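AxyAgu115A (Amphibacillus xylanus NBRC 15112, PDB 6NPS) probably hydrolyses glucuronic acid side groups from arabinoglucuronoxylan, as a family GH115 alpha-glucuronidase. Local coordinates at residues L206-N211 with L459-F464. The protein carries 3 engineered substitutions. Residues are numbered along the deposited sequence; the frame is centred on the assembly and turned at random.
Sequences LRLKGN and LPLSFF
A Schellman motif closes helix 195-207 where Leu208 leans against Leu461 and Ser462 on the flank of helix 458-469. Lys209, at positive phi (67°), is its C-prime residue: its N is hydrogen-bonded to Leu206 O at 2.9 Å, while Gly210 N closes the longer bond back to the last turn of the helix. Leu208 has just left helical geometry, and its side chain points to the neighbouring helix, with the two methyls of its fork finding different partners. CD1 rests on the branched end of Leu461, 3.8 Å from Leu461 CD2 and 3.9 Å from Leu461 CG, the two side chains crossing at about a right angle. Because Leu461 holds CG opposite its own backbone N (chi1 176°), its end comes nearer to Leu208 than its first bond would suggest. The other methyl, Leu208 CD2, lies 3.6 Å from Ser462 OG, a van der Waals approach; that hydroxyl is hydrogen-bonded to Glu458 O, one turn back in its own helix.

Within the TIM-barrel-type domain of the family, the contact brings together the helices that follow strands 170-174 and 446-450, direct neighbours in the parallel sheet, so that helices from the first and last strands of the barrel pack side by side. Between the two backbones the polar link runs through one water, which donates to Leu208 O at 3.2 Å and to Ser462 O at 2.9 Å, bridging the capped end of helix 195-207 to helix 458-469. Beyond it, Lys209 NZ forms a direct salt bridge with Asp466, further along helix 458-469, and Leu208 also touches Pro138.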
ATOM      1  N   LEU A 206      20.281  36.550  29.410  1.00 28.51           N
ATOM      2  CA  LEU A 206      21.268  36.909  30.422  1.00 30.96           C
ATOM      3  C   LEU A 206      21.177  36.002  31.657  1.00 32.82           C
ATOM      4  O   LEU A 206      22.198  35.715  32.289  1.00 30.34           O
ATOM      5  CB  LEU A 206      21.091  38.372  30.820  1.00 30.47           C
ATOM      6  CG  LEU A 206      21.435  39.448  29.775  1.00 33.37           C
ATOM      7  CD1 LEU A 206      20.937  40.808  30.222  1.00 35.39           C
ATOM      8  CD2 LEU A 206      22.991  39.491  29.599  1.00 33.73           C
ATOM      9  N   ARG A 207      19.974  35.545  32.023  1.00 31.01           N
ATOM     10  CA  ARG A 207      19.884  34.622  33.159  1.00 30.93           C
ATOM     11  C   ARG A 207      20.557  33.297  32.845  1.00 37.12           C
ATOM     12  O   ARG A 207      21.084  32.624  33.760  1.00 34.78           O
ATOM     13  CB  ARG A 207      18.419  34.411  33.552  1.00 31.66           C
ATOM     14  CG  ARG A 207      17.829  35.576  34.384  1.00 32.49           C
ATOM     15  CD  ARG A 207      16.413  35.255  34.853  1.00 32.19           C
ATOM     16  NE  ARG A 207      15.710  36.370  35.508  1.00 36.84           N
ATOM     17  CZ  ARG A 207      15.699  36.590  36.834  1.00 41.17           C
ATOM     18  NH1 ARG A 207      16.390  35.794  37.659  1.00 37.13           N
ATOM     19  NH2 ARG A 207      14.981  37.602  37.341  1.00 40.98           N
ATOM     20  N   LEU A 208      20.546  32.890  31.561  1.00 33.11           N
ATOM     21  CA  LEU A 208      21.261  31.692  31.140  1.00 27.47           C
ATOM     22  C   LEU A 208      22.736  31.974  30.874  1.00 27.61           C
ATOM     23  O   LEU A 208      23.441  31.108  30.383  1.00 38.73           O
ATOM     24  CB  LEU A 208      20.598  31.098  29.880  1.00 27.72           C
ATOM     25  CG  LEU A 208      19.138  30.690  30.062  1.00 38.59           C
ATOM     26  CD1 LEU A 208      18.555  30.191  28.743  1.00 41.26           C
ATOM     27  CD2 LEU A 208      19.013  29.615  31.116  1.00 38.35           C
ATOM     28  N   LYS A 209      23.206  33.164  31.209  1.00 29.57           N
ATOM     29  CA  LYS A 209      24.600  33.591  31.060  1.00 38.86           C
ATOM     30  C   LYS A 209      25.035  33.720  29.592  1.00 37.69           C
ATOM     31  O   LYS A 209      26.239  33.612  29.283  1.00 34.62           O
ATOM     32  CB  LYS A 209      25.545  32.667  31.832  1.00 43.55           C
ATOM     33  CG  LYS A 209      25.118  32.536  33.315  1.00 54.99           C
ATOM     34  CD  LYS A 209      25.917  31.505  34.068  1.00 58.86           C
ATOM     35  CE  LYS A 209      25.622  30.103  33.560  1.00 64.98           C
ATOM     36  NZ  LYS A 209      24.571  29.398  34.363  1.00 66.24           N
ATOM     37  N   GLY A 210      24.062  33.866  28.674  1.00 33.22           N
ATOM     38  CA  GLY A 210      24.362  34.161  27.292  1.00 26.38           C
ATOM     39  C   GLY A 210      24.651  35.660  27.122  1.00 30.39           C
ATOM     40  O   GLY A 210      24.440  36.496  28.026  1.00 32.18           O
ATOM     41  N   ASN A 211      25.181  36.019  25.937  1.00 28.23           N
ATOM     42  CA  ASN A 211      25.452  37.429  25.676  1.00 28.46           C
ATOM     43  C   ASN A 211      25.181  37.838  24.228  1.00 30.41           C
ATOM     44  O   ASN A 211      25.445  38.993  23.882  1.00 31.22           O
ATOM     45  CB  ASN A 211      26.928  37.810  26.054  1.00 28.99           C
ATOM     46  CG  ASN A 211      27.986  37.034  25.232  1.00 30.04           C
ATOM     47  OD1 ASN A 211      27.645  36.286  24.321  1.00 31.52           O
ATOM     48  ND2 ASN A 211      29.278  37.231  25.552  1.00 27.19           N
ATOM     49  N   LEU A 459      15.210  23.133  28.314  1.00 31.03           N
ATOM     50  CA  LEU A 459      16.264  22.249  28.824  1.00 31.86           C
ATOM     51  C   LEU A 459      17.486  22.223  27.905  1.00 27.48           C
ATOM     52  O   LEU A 459      18.604  22.464  28.388  1.00 30.14           O
ATOM     53  CB  LEU A 459      15.710  20.830  29.046  1.00 33.63           C
ATOM     54  CG  LEU A 459      16.764  19.762  29.360  1.00 34.11           C
ATOM     55  CD1 LEU A 459      17.303  20.031  30.755  1.00 36.63           C
ATOM     56  CD2 LEU A 459      16.194  18.349  29.307  1.00 36.44           C
ATOM     57  N   PRO A 460      17.367  21.956  26.596  1.00 26.48           N
ATOM     58  CA  PRO A 460      18.588  21.930  25.772  1.00 26.51           C
ATOM     59  C   PRO A 460      19.223  23.313  25.578  1.00 30.50           C
ATOM     60  O   PRO A 460      20.451  23.387  25.427  1.00 27.57           O
ATOM     61  CB  PRO A 460      18.113  21.313  24.451  1.00 25.79           C
ATOM     62  CG  PRO A 460      16.670  21.573  24.392  1.00 30.27           C
ATOM     63  CD  PRO A 460      16.177  21.566  25.840  1.00 26.53           C
ATOM     64  N   LEU A 461      18.444  24.394  25.625  1.00 26.93           N
ATOM     65  CA  LEU A 461      19.039  25.734  25.584  1.00 29.01           C
ATOM     66  C   LEU A 461      19.834  26.019  26.855  1.00 31.11           C
ATOM     67  O   LEU A 461      20.927  26.589  26.804  1.00 32.26           O
ATOM     68  CB  LEU A 461      17.941  26.797  25.365  1.00 26.57           C
ATOM     69  CG  LEU A 461      18.450  28.270  25.405  1.00 28.81           C
ATOM     70  CD1 LEU A 461      19.486  28.475  24.298  1.00 28.16           C
ATOM     71  CD2 LEU A 461      17.285  29.276  25.294  1.00 30.50           C
ATOM     72  N   SER A 462      19.287  25.656  28.018  1.00 32.44           N
ATOM     73  CA  SER A 462      20.025  25.828  29.265  1.00 33.20           C
ATOM     74  C   SER A 462      21.351  25.063  29.196  1.00 28.52           C
ATOM     75  O   SER A 462      22.407  25.582  29.578  1.00 30.40           O
ATOM     76  CB  SER A 462      19.163  25.348  30.451  1.00 34.91           C
ATOM     77  OG  SER A 462      17.997  26.141  30.683  1.00 35.91           O
ATOM     78  N   PHE A 463      21.301  23.823  28.689  1.00 28.43           N
ATOM     79  CA  PHE A 463      22.493  22.993  28.596  1.00 28.07           C
ATOM     80  C   PHE A 463      23.525  23.605  27.650  1.00 25.31           C
ATOM     81  O   PHE A 463      24.721  23.655  27.958  1.00 31.40           O
ATOM     82  CB  PHE A 463      22.102  21.572  28.130  1.00 29.80           C
ATOM     83  CG  PHE A 463      23.311  20.679  27.975  1.00 29.36           C
ATOM     84  CD1 PHE A 463      24.039  20.327  29.087  1.00 33.35           C
ATOM     85  CD2 PHE A 463      23.756  20.281  26.716  1.00 31.58           C
ATOM     86  CE1 PHE A 463      25.204  19.574  28.980  1.00 35.81           C
ATOM     87  CE2 PHE A 463      24.918  19.496  26.592  1.00 30.19           C
ATOM     88  CZ  PHE A 463      25.635  19.152  27.735  1.00 34.57           C
ATOM     89  N   PHE A 464      23.073  24.014  26.459  1.00 27.49           N
ATOM     90  CA  PHE A 464      23.943  24.576  25.433  1.00 27.48           C
ATOM     91  C   PHE A 464      24.687  25.798  25.969  1.00 30.04           C
ATOM     92  O   PHE A 464      25.919  25.900  25.843  1.00 29.17           O
ATOM     93  CB  PHE A 464      23.084  24.944  24.218  1.00 25.19           C
ATOM     94  CG  PHE A 464      23.868  25.454  23.011  1.00 27.51           C
ATOM     95  CD1 PHE A 464      24.027  26.812  22.814  1.00 27.08           C
ATOM     96  CD2 PHE A 464      24.339  24.573  22.051  1.00 29.95           C
ATOM     97  CE1 PHE A 464      24.730  27.318  21.693  1.00 28.69           C
ATOM     98  CE2 PHE A 464      25.049  25.030  20.936  1.00 28.23           C
ATOM     99  CZ  PHE A 464      25.226  26.428  20.744  1.00 30.66           C
TER
HETATM  100  O   HOH W   1      22.367  28.120  31.019  1.00 44.00           O